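Local coordinates for pyridoxal phosphate homeostasis protein (Bifidobacterium adolescentis ATCC 15703, PDB 3CPG) that probably binds pyridoxal 5'-phosphate and takes part in the homeostasis of this cofactor, as a TIM-barrel member of the YggS/PROSC family, at residues Glu139-Asp142 against Leu146-Lys149; Lys130-Val135 against Ile159-Leu164; Ile196-Leu201 against Asp226-Ser231. All coordinates share one frame; numbering follows the deposited sequence.

Contact 1: residues Glu139-Asp142 against Leu146-Lys149; sequences ESVD and LAEK
Val-141 and Ala-147 bring the two backbones closest, CA to CA 6.2 Å, where the C-terminal end of strand 137-141 gives way to helix 144-157. This is the first half of a beta-alpha-beta unit of the TIM barrel, completed by strand 161-166: the chain leaves the strand, turns within a few residues and sends the helix back along the outside of the sheet. No hydrogen bond crosses between Glu-139-Asp-142 and Leu-146-Lys-149, and the 158 Å² buried between them comes mainly from Val-141, Leu-146 and Ala-147. Val-141 carries CG1 anti to its own nitrogen (chi1 -175°), which sets this methyl against the first turn of the helix, 3.8 Å from Ala-147 CB. The same CG1 lies 4.5 Å from Leu-146 CG, a looser approach. The other methyl of Val-141, CG2, faces Val-163 on the adjoining strand. Leu-146 reaches toward the strand end with CD2, which comes within 3.8 Å of Ser-140 O and 4.0 Å of Val-141 CA, lying along the backbone as well as against side chains. The hydroxyl of Ser-140 is engaged elsewhere, in a hydrogen bond to Gly-121 O. Asp-142 points its CB away from the helix, yet chi1 of 63° puts CG between the backbone nitrogen and carbonyl carbon, and the carboxylate comes back towards Leu-146, the two side chains crossing at about a right angle. The crossing puts one carboxylate oxygen on a methyl group: Asp-142 OD1 stands 3.5 Å from Leu-146 CD2.

Contact 2: residues Lys130-Val135 against Ile159-Leu164; sequences KVLPVV and ITVGVL
Leu-132 CD2 packs against the branched side of Val-161, 4.0 Å from Val-161 CB and 4.1 Å from Val-161 CG1. This is the tightly packed part of the contact by burial: both residues are buried and together give most of the shared surface. The two side chains cross at about a right angle, with Leu-132 CD2 set against the fork of Val-161. Val-161 begins strand 161-166 of the barrel, whereas Leu-132 lies in the turn leading to strand 137-141; Ile-150 of helix 144-157 also touches Val-161. With chi1 of 64°, Val-161 sets CG2 anti to its nitrogen, and this methyl approaches Val-135 O at 3.9 Å. The turn presenting Leu-132 and Val-135 is shaped by Val-131 O, which accepts from Val-134 N and Val-135 N, each at 2.9 Å. On the solvent side the packing thins to partly exposed Ile-159, which offers only the end of its chain, CD1, 3.9 Å from Leu-132 O and 4.3 Å from Leu-132 CB. With no hydrogen bond or charge pair crossing, aliphatic groups and backbone carbonyls make up the contact, which is held by van der Waals packing and burial of apolar surface, without directional bonds between the segments.

Contact 3: residues Ile196-Leu201 against Asp226-Ser231; sequences IELQGL and DLILAS
An apolar contact between a barrel strand and its covering helix joins strand 196-202 to the C-terminal part of helix 211-231, with Leu-198, Leu-201 and Ile-228 as the three participants. All are buried, and each directs its CB toward the opposing segment. Ile-228 supplies both branches. Ile-228 CD1 meets Leu-201 tip to tip, 3.8 Å from Leu-201 CD2 and 4.2 Å from Leu-201 CD1, a single isoleucine methyl facing the leucine's forked end. Ile-228 CG2 lies anti to the backbone nitrogen (chi1 -63° for CG1) and turns to Leu-198, where the 4.4 Å from Leu-198 CD2 marks a looser fit. Ala-187 of helix 183-191 and Cys-239 also touch Ile-228. Two side-chain hydrogen bonds lie within the segments, not across them: Gln-199 NE2 donates to Glu-197 OE1 at 2.9 Å in a nearly straight bond (169°), taking the anti lone pair with the oxygen almost in the amide plane, and Ser-231 OG donates to Ile-228 O at 2.8 Å. Gln-199 OE1 in turn bonds Thr-137 OG1. Strand 196-202, helix 211-231 and strand 241-243 form a beta-alpha-beta unit, and aliphatic strand residues facing the covering helix are the usual seam of a TIM barrel.

How the contacts relate
From the N-terminal side, contact 2 opens first at 130-135, just before strand 137-141. Contact 1 then opens and closes within a few residues, linking that strand to helix 144-157, and is nested inside the longer loop that contact 2 closes at 159-164. Contact 3 follows in series, spanning 196-201 to 226-231; no loops cross. Strands 137-141, 161-166 and 196-202 are consecutive neighbours in the parallel sheet, so the three contacts tie adjoining sectors of the barrel wall to outer elements. Contacts 1 and 2 meet where Glu-139 CG packs on Leu-164 CD1; contacts 2 and 3 are joined by probable backbone hydrogen bonds of Val-163 with Glu-197 and Gln-199.

Contact 1: residues Glu139-Asp142 against Leu146-Lys149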
ATOM      1  N   GLU A 139       2.134   5.344  -0.266  1.00  3.33           N
ATOM      2  CA  GLU A 139       2.048   4.841   1.102  1.00  3.53           C
ATOM      3  C   GLU A 139       3.234   5.130   2.009  1.00  5.50           C
ATOM      4  O   GLU A 139       3.156   4.911   3.218  1.00  6.58           O
ATOM      5  CB  GLU A 139       1.840   3.324   1.086  1.00  2.84           C
ATOM      6  CG  GLU A 139       0.529   2.864   0.484  1.00  4.81           C
ATOM      7  CD  GLU A 139       0.222   1.420   0.833  1.00  4.51           C
ATOM      8  OE1 GLU A 139       0.782   0.922   1.834  1.00  5.73           O
ATOM      9  OE2 GLU A 139      -0.589   0.787   0.124  1.00  5.37           O
ATOM     10  N   SER A 140       4.320   5.634   1.436  1.00  4.64           N
ATOM     11  CA  SER A 140       5.543   5.870   2.198  1.00  5.89           C
ATOM     12  C   SER A 140       5.849   7.298   2.640  1.00  6.47           C
ATOM     13  O   SER A 140       7.014   7.653   2.792  1.00  6.81           O
ATOM     14  CB  SER A 140       6.725   5.348   1.387  1.00  5.80           C
ATOM     15  OG  SER A 140       6.745   5.987   0.120  1.00  6.92           O
ATOM     16  N   VAL A 141       4.829   8.123   2.842  1.00  5.90           N
ATOM     17  CA  VAL A 141       5.082   9.495   3.272  1.00  5.49           C
ATOM     18  C   VAL A 141       5.410   9.455   4.765  1.00  7.65           C
ATOM     19  O   VAL A 141       4.534   9.224   5.601  1.00  7.61           O
ATOM     20  CB  VAL A 141       3.861  10.383   2.994  1.00  4.79           C
ATOM     21  CG1 VAL A 141       4.182  11.832   3.328  1.00  4.81           C
ATOM     22  CG2 VAL A 141       3.463  10.257   1.522  1.00  6.35           C
ATOM     23  N   ASP A 142       6.679   9.688   5.091  1.00  7.36           N
ATOM     24  CA  ASP A 142       7.144   9.614   6.470  1.00  7.94           C
ATOM     25  C   ASP A 142       7.472  10.942   7.144  1.00  7.71           C
ATOM     26  O   ASP A 142       8.007  10.954   8.255  1.00  8.08           O
ATOM     27  CB  ASP A 142       8.373   8.699   6.528  1.00 11.58           C
ATOM     28  CG  ASP A 142       9.542   9.239   5.717  1.00 15.15           C
ATOM     29  OD1 ASP A 142       9.305   9.907   4.692  1.00 18.87           O
ATOM     30  OD2 ASP A 142      10.704   8.988   6.096  1.00 22.79           O
ATOM     31  N   LEU A 146       8.444  15.626   3.310  1.00  7.52           N
ATOM     32  CA  LEU A 146       8.161  14.881   2.084  1.00  6.21           C
ATOM     33  C   LEU A 146       6.762  15.213   1.574  1.00  6.73           C
ATOM     34  O   LEU A 146       6.565  15.421   0.383  1.00  6.17           O
ATOM     35  CB  LEU A 146       8.284  13.368   2.323  1.00  5.86           C
ATOM     36  CG  LEU A 146       8.037  12.449   1.117  1.00  5.63           C
ATOM     37  CD1 LEU A 146       8.919  12.879  -0.047  1.00  5.16           C
ATOM     38  CD2 LEU A 146       8.329  10.993   1.494  1.00  4.86           C
ATOM     39  N   ALA A 147       5.798  15.279   2.486  1.00  6.44           N
ATOM     40  CA  ALA A 147       4.422  15.589   2.118  1.00  6.64           C
ATOM     41  C   ALA A 147       4.341  16.933   1.398  1.00  6.97           C
ATOM     42  O   ALA A 147       3.581  17.087   0.442  1.00  5.82           O
ATOM     43  CB  ALA A 147       3.542  15.604   3.363  1.00  4.88           C
ATOM     44  N   GLU A 148       5.119  17.905   1.865  1.00  7.05           N
ATOM     45  CA  GLU A 148       5.129  19.230   1.246  1.00  8.93           C
ATOM     46  C   GLU A 148       5.708  19.150  -0.164  1.00  8.00           C
ATOM     47  O   GLU A 148       5.202  19.782  -1.091  1.00  9.25           O
ATOM     48  CB  GLU A 148       5.967  20.211   2.071  1.00 12.97           C
ATOM     49  CG  GLU A 148       5.432  20.524   3.457  1.00 19.99           C
ATOM     50  CD  GLU A 148       6.336  21.475   4.229  1.00 24.41           C
ATOM     51  OE1 GLU A 148       7.552  21.200   4.324  1.00 26.82           O
ATOM     52  OE2 GLU A 148       5.832  22.496   4.747  1.00 27.93           O
ATOM     53  N   LYS A 149       6.773  18.372  -0.324  1.00  6.08           N
ATOM     54  CA  LYS A 149       7.400  18.229  -1.633  1.00  5.97           C
ATOM     55  C   LYS A 149       6.433  17.582  -2.619  1.00  4.70           C
ATOM     56  O   LYS A 149       6.378  17.961  -3.784  1.00  5.29           O
ATOM     57  CB  LYS A 149       8.676  17.394  -1.523  1.00  6.38           C
ATOM     58  CG  LYS A 149       9.758  18.060  -0.699  1.00  8.52           C
ATOM     59  CD  LYS A 149      10.952  17.143  -0.513  1.00  8.21           C
ATOM     60  CE  LYS A 149      11.989  17.787   0.392  1.00  9.15           C
ATOM     61  NZ  LYS A 149      13.168  16.896   0.578  1.00 10.38           N
TER

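Contact 2: residues Lys130-Val135 against Ile159-Leu164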
ATOM      1  N   LYS A 130       8.229  11.229 -11.201  1.00 10.12           N
ATOM      2  CA  LYS A 130       8.211   9.980 -11.957  1.00 11.13           C
ATOM      3  C   LYS A 130       6.986   9.126 -11.623  1.00  9.60           C
ATOM      4  O   LYS A 130       6.492   8.381 -12.472  1.00  9.92           O
ATOM      5  CB  LYS A 130       9.471   9.159 -11.661  1.00 13.13           C
ATOM      6  CG  LYS A 130      10.777   9.812 -12.083  1.00 16.88           C
ATOM      7  CD  LYS A 130      10.911   9.865 -13.596  1.00 20.78           C
ATOM      8  CE  LYS A 130      12.278  10.397 -14.006  1.00 23.12           C
ATOM      9  NZ  LYS A 130      12.474  10.348 -15.482  1.00 26.27           N
ATOM     10  N   VAL A 131       6.489   9.236 -10.395  1.00  8.46           N
ATOM     11  CA  VAL A 131       5.352   8.420  -9.992  1.00  7.76           C
ATOM     12  C   VAL A 131       3.982   9.093 -10.017  1.00  7.47           C
ATOM     13  O   VAL A 131       2.965   8.407 -10.085  1.00  7.16           O
ATOM     14  CB  VAL A 131       5.582   7.796  -8.588  1.00  9.04           C
ATOM     15  CG1 VAL A 131       6.890   7.013  -8.580  1.00 11.21           C
ATOM     16  CG2 VAL A 131       5.598   8.876  -7.516  1.00  8.75           C
ATOM     17  N   LEU A 132       3.939  10.421  -9.982  1.00  6.69           N
ATOM     18  CA  LEU A 132       2.652  11.112  -9.997  1.00  7.08           C
ATOM     19  C   LEU A 132       1.771  10.797 -11.212  1.00  6.82           C
ATOM     20  O   LEU A 132       0.547  10.826 -11.117  1.00  6.73           O
ATOM     21  CB  LEU A 132       2.856  12.624  -9.887  1.00  6.95           C
ATOM     22  CG  LEU A 132       3.355  13.104  -8.523  1.00  5.76           C
ATOM     23  CD1 LEU A 132       3.477  14.619  -8.531  1.00  7.95           C
ATOM     24  CD2 LEU A 132       2.383  12.659  -7.433  1.00  6.82           C
ATOM     25  N   PRO A 133       2.379  10.510 -12.375  1.00  7.16           N
ATOM     26  CA  PRO A 133       1.544  10.204 -13.542  1.00  8.71           C
ATOM     27  C   PRO A 133       0.961   8.792 -13.507  1.00  9.38           C
ATOM     28  O   PRO A 133       0.124   8.442 -14.340  1.00 11.90           O
ATOM     29  CB  PRO A 133       2.512  10.367 -14.717  1.00  9.32           C
ATOM     30  CG  PRO A 133       3.538  11.320 -14.201  1.00  9.03           C
ATOM     31  CD  PRO A 133       3.754  10.828 -12.795  1.00  9.16           C
ATOM     32  N   VAL A 134       1.397   7.989 -12.540  1.00  8.97           N
ATOM     33  CA  VAL A 134       0.954   6.602 -12.456  1.00  8.86           C
ATOM     34  C   VAL A 134       0.250   6.152 -11.175  1.00  8.31           C
ATOM     35  O   VAL A 134      -0.877   5.659 -11.221  1.00  7.72           O
ATOM     36  CB  VAL A 134       2.155   5.653 -12.692  1.00  8.08           C
ATOM     37  CG1 VAL A 134       1.721   4.203 -12.554  1.00  9.82           C
ATOM     38  CG2 VAL A 134       2.748   5.906 -14.068  1.00 11.26           C
ATOM     39  N   VAL A 135       0.915   6.315 -10.037  1.00  9.01           N
ATOM     40  CA  VAL A 135       0.349   5.872  -8.766  1.00  8.26           C
ATOM     41  C   VAL A 135      -0.731   6.791  -8.199  1.00  9.80           C
ATOM     42  O   VAL A 135      -0.604   8.017  -8.245  1.00 10.69           O
ATOM     43  CB  VAL A 135       1.459   5.697  -7.700  1.00  9.55           C
ATOM     44  CG1 VAL A 135       2.580   4.830  -8.256  1.00  7.28           C
ATOM     45  CG2 VAL A 135       1.995   7.049  -7.269  1.00 10.13           C
ATOM     46  N   ILE A 159      -3.287  18.010 -10.060  1.00  8.79           N
ATOM     47  CA  ILE A 159      -3.944  16.801  -9.577  1.00  8.77           C
ATOM     48  C   ILE A 159      -3.874  16.655  -8.061  1.00  8.42           C
ATOM     49  O   ILE A 159      -3.262  17.466  -7.369  1.00  8.22           O
ATOM     50  CB  ILE A 159      -3.290  15.538 -10.175  1.00  9.47           C
ATOM     51  CG1 ILE A 159      -1.843  15.428  -9.673  1.00 11.35           C
ATOM     52  CG2 ILE A 159      -3.336  15.593 -11.694  1.00 12.00           C
ATOM     53  CD1 ILE A 159      -1.168  14.099  -9.979  1.00 13.77           C
ATOM     54  N   THR A 160      -4.516  15.604  -7.563  1.00  7.59           N
ATOM     55  CA  THR A 160      -4.503  15.276  -6.144  1.00  8.17           C
ATOM     56  C   THR A 160      -4.045  13.827  -6.067  1.00  6.88           C
ATOM     57  O   THR A 160      -4.563  12.973  -6.783  1.00  8.59           O
ATOM     58  CB  THR A 160      -5.904  15.362  -5.499  1.00  9.29           C
ATOM     59  OG1 THR A 160      -6.361  16.719  -5.513  1.00 10.62           O
ATOM     60  CG2 THR A 160      -5.848  14.870  -4.050  1.00  8.91           C
ATOM     61  N   VAL A 161      -3.059  13.551  -5.223  1.00  5.48           N
ATOM     62  CA  VAL A 161      -2.573  12.186  -5.077  1.00  4.15           C
ATOM     63  C   VAL A 161      -2.860  11.718  -3.657  1.00  6.02           C
ATOM     64  O   VAL A 161      -2.800  12.503  -2.710  1.00  6.36           O
ATOM     65  CB  VAL A 161      -1.044  12.092  -5.373  1.00  4.45           C
ATOM     66  CG1 VAL A 161      -0.250  12.906  -4.354  1.00  7.34           C
ATOM     67  CG2 VAL A 161      -0.602  10.635  -5.375  1.00  4.98           C
ATOM     68  N   GLY A 162      -3.197  10.444  -3.510  1.00  4.60           N
ATOM     69  CA  GLY A 162      -3.470   9.918  -2.188  1.00  5.10           C
ATOM     70  C   GLY A 162      -2.171   9.644  -1.459  1.00  5.84           C
ATOM     71  O   GLY A 162      -1.147   9.377  -2.086  1.00  5.72           O
ATOM     72  N   VAL A 163      -2.196   9.733  -0.135  1.00  6.46           N
ATOM     73  CA  VAL A 163      -1.001   9.453   0.650  1.00  6.15           C
ATOM     74  C   VAL A 163      -1.364   8.764   1.950  1.00  5.62           C
ATOM     75  O   VAL A 163      -2.450   8.973   2.493  1.00  5.39           O
ATOM     76  CB  VAL A 163      -0.212  10.744   1.027  1.00  6.19           C
ATOM     77  CG1 VAL A 163       0.268  11.461  -0.221  1.00  5.90           C
ATOM     78  CG2 VAL A 163      -1.083  11.659   1.878  1.00  8.16           C
ATOM     79  N   LEU A 164      -0.461   7.917   2.424  1.00  4.36           N
ATOM     80  CA  LEU A 164      -0.637   7.259   3.709  1.00  4.42           C
ATOM     81  C   LEU A 164       0.556   7.745   4.515  1.00  4.80           C
ATOM     82  O   LEU A 164       1.657   7.876   3.977  1.00  6.41           O
ATOM     83  CB  LEU A 164      -0.580   5.729   3.599  1.00  4.85           C
ATOM     84  CG  LEU A 164      -1.620   4.997   2.746  1.00  3.46           C
ATOM     85  CD1 LEU A 164      -1.568   3.503   3.064  1.00  3.35           C
ATOM     86  CD2 LEU A 164      -3.017   5.537   3.028  1.00  4.68           C
TER

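Contact 3: residues Ile196-Leu201 against Asp226-Ser231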
ATOM      1  N   ILE A 196      -2.994  16.771  -2.044  1.00 10.00           N
ATOM      2  CA  ILE A 196      -2.871  15.456  -1.428  1.00 11.15           C
ATOM      3  C   ILE A 196      -4.086  15.105  -0.585  1.00 10.62           C
ATOM      4  O   ILE A 196      -4.764  15.978  -0.032  1.00 11.27           O
ATOM      5  CB  ILE A 196      -1.597  15.325  -0.546  1.00 13.87           C
ATOM      6  CG1 ILE A 196      -1.573  16.410   0.526  1.00 16.20           C
ATOM      7  CG2 ILE A 196      -0.347  15.392  -1.415  1.00 14.88           C
ATOM      8  CD1 ILE A 196      -0.339  16.351   1.411  1.00 20.11           C
ATOM      9  N   GLU A 197      -4.372  13.811  -0.515  1.00  8.63           N
ATOM     10  CA  GLU A 197      -5.487  13.314   0.271  1.00  8.11           C
ATOM     11  C   GLU A 197      -4.971  12.252   1.238  1.00  7.52           C
ATOM     12  O   GLU A 197      -4.539  11.178   0.821  1.00  7.38           O
ATOM     13  CB  GLU A 197      -6.561  12.703  -0.634  1.00  8.55           C
ATOM     14  CG  GLU A 197      -7.797  12.239   0.120  1.00 11.91           C
ATOM     15  CD  GLU A 197      -8.860  11.648  -0.787  1.00 14.80           C
ATOM     16  OE1 GLU A 197      -8.695  10.495  -1.240  1.00 16.05           O
ATOM     17  OE2 GLU A 197      -9.864  12.342  -1.051  1.00 18.04           O
ATOM     18  N   LEU A 198      -5.008  12.557   2.528  1.00  5.88           N
ATOM     19  CA  LEU A 198      -4.555  11.608   3.542  1.00  5.78           C
ATOM     20  C   LEU A 198      -5.593  10.491   3.628  1.00  6.89           C
ATOM     21  O   LEU A 198      -6.721  10.717   4.071  1.00  7.99           O
ATOM     22  CB  LEU A 198      -4.431  12.312   4.891  1.00  6.08           C
ATOM     23  CG  LEU A 198      -4.049  11.444   6.086  1.00  5.89           C
ATOM     24  CD1 LEU A 198      -2.688  10.799   5.856  1.00  7.07           C
ATOM     25  CD2 LEU A 198      -4.042  12.305   7.338  1.00  7.77           C
ATOM     26  N   GLN A 199      -5.211   9.286   3.220  1.00  4.58           N
ATOM     27  CA  GLN A 199      -6.152   8.167   3.211  1.00  4.09           C
ATOM     28  C   GLN A 199      -5.953   7.122   4.301  1.00  3.87           C
ATOM     29  O   GLN A 199      -6.667   6.113   4.336  1.00  4.99           O
ATOM     30  CB  GLN A 199      -6.112   7.497   1.836  1.00  4.73           C
ATOM     31  CG  GLN A 199      -6.281   8.498   0.702  1.00  6.32           C
ATOM     32  CD  GLN A 199      -6.059   7.891  -0.668  1.00  6.60           C
ATOM     33  OE1 GLN A 199      -5.168   7.063  -0.855  1.00  6.91           O
ATOM     34  NE2 GLN A 199      -6.855   8.321  -1.641  1.00  8.25           N
ATOM     35  N   GLY A 200      -4.993   7.364   5.188  1.00  4.62           N
ATOM     36  CA  GLY A 200      -4.724   6.420   6.257  1.00  4.95           C
ATOM     37  C   GLY A 200      -3.264   6.380   6.672  1.00  4.61           C
ATOM     38  O   GLY A 200      -2.489   7.286   6.351  1.00  4.15           O
ATOM     39  N   LEU A 201      -2.897   5.331   7.402  1.00  4.58           N
ATOM     40  CA  LEU A 201      -1.532   5.145   7.886  1.00  3.50           C
ATOM     41  C   LEU A 201      -0.946   3.834   7.357  1.00  4.53           C
ATOM     42  O   LEU A 201      -1.675   2.945   6.926  1.00  4.14           O
ATOM     43  CB  LEU A 201      -1.522   5.121   9.418  1.00  3.54           C
ATOM     44  CG  LEU A 201      -2.214   6.286  10.140  1.00  3.14           C
ATOM     45  CD1 LEU A 201      -2.166   6.054  11.642  1.00  5.16           C
ATOM     46  CD2 LEU A 201      -1.548   7.597   9.771  1.00  3.65           C
ATOM     47  N   ASP A 226      -7.396   6.077  14.626  1.00  5.62           N
ATOM     48  CA  ASP A 226      -8.654   6.462  15.259  1.00  7.11           C
ATOM     49  C   ASP A 226      -8.638   7.893  15.785  1.00  7.24           C
ATOM     50  O   ASP A 226      -9.617   8.628  15.628  1.00  7.71           O
ATOM     51  CB  ASP A 226      -8.998   5.504  16.404  1.00  8.89           C
ATOM     52  CG  ASP A 226      -9.330   4.108  15.922  1.00 11.20           C
ATOM     53  OD1 ASP A 226      -9.649   3.944  14.724  1.00 12.82           O
ATOM     54  OD2 ASP A 226      -9.290   3.172  16.747  1.00 14.59           O
ATOM     55  N   LEU A 227      -7.534   8.289  16.414  1.00  7.91           N
ATOM     56  CA  LEU A 227      -7.417   9.639  16.953  1.00  7.41           C
ATOM     57  C   LEU A 227      -7.426  10.683  15.839  1.00  7.10           C
ATOM     58  O   LEU A 227      -8.065  11.727  15.961  1.00  7.64           O
ATOM     59  CB  LEU A 227      -6.142   9.771  17.800  1.00  7.11           C
ATOM     60  CG  LEU A 227      -6.166   9.042  19.150  1.00  9.42           C
ATOM     61  CD1 LEU A 227      -4.837   9.206  19.875  1.00  9.24           C
ATOM     62  CD2 LEU A 227      -7.303   9.600  19.993  1.00  9.93           C
ATOM     63  N   ILE A 228      -6.729  10.403  14.742  1.00  6.12           N
ATOM     64  CA  ILE A 228      -6.700  11.349  13.629  1.00  5.55           C
ATOM     65  C   ILE A 228      -8.107  11.572  13.072  1.00  6.13           C
ATOM     66  O   ILE A 228      -8.507  12.706  12.797  1.00  7.64           O
ATOM     67  CB  ILE A 228      -5.786  10.850  12.491  1.00  5.11           C
ATOM     68  CG1 ILE A 228      -4.347  10.742  12.997  1.00  4.64           C
ATOM     69  CG2 ILE A 228      -5.869  11.807  11.298  1.00  4.96           C
ATOM     70  CD1 ILE A 228      -3.410  10.017  12.032  1.00  5.65           C
ATOM     71  N   LEU A 229      -8.855  10.490  12.897  1.00  6.62           N
ATOM     72  CA  LEU A 229     -10.219  10.596  12.390  1.00  7.64           C
ATOM     73  C   LEU A 229     -11.090  11.373  13.368  1.00  9.44           C
ATOM     74  O   LEU A 229     -11.933  12.181  12.972  1.00  9.62           O
ATOM     75  CB  LEU A 229     -10.820   9.207  12.180  1.00  9.40           C
ATOM     76  CG  LEU A 229     -10.435   8.454  10.909  1.00 11.70           C
ATOM     77  CD1 LEU A 229     -11.134   7.108  10.891  1.00 12.57           C
ATOM     78  CD2 LEU A 229     -10.840   9.274   9.690  1.00 12.12           C
ATOM     79  N   ALA A 230     -10.878  11.126  14.654  1.00  8.06           N
ATOM     80  CA  ALA A 230     -11.658  11.789  15.687  1.00  8.73           C
ATOM     81  C   ALA A 230     -11.379  13.284  15.798  1.00  9.16           C
ATOM     82  O   ALA A 230     -12.250  14.048  16.215  1.00 10.28           O
ATOM     83  CB  ALA A 230     -11.410  11.115  17.034  1.00  8.05           C
ATOM     84  N   SER A 231     -10.178  13.705  15.410  1.00  8.80           N
ATOM     85  CA  SER A 231      -9.794  15.114  15.512  1.00  9.66           C
ATOM     86  C   SER A 231     -10.694  16.047  14.714  1.00 11.23           C
ATOM     87  O   SER A 231     -10.951  17.179  15.128  1.00 12.95           O
ATOM     88  CB  SER A 231      -8.339  15.307  15.064  1.00  9.69           C
ATOM     89  OG  SER A 231      -8.230  15.309  13.650  1.00 11.81           O
TER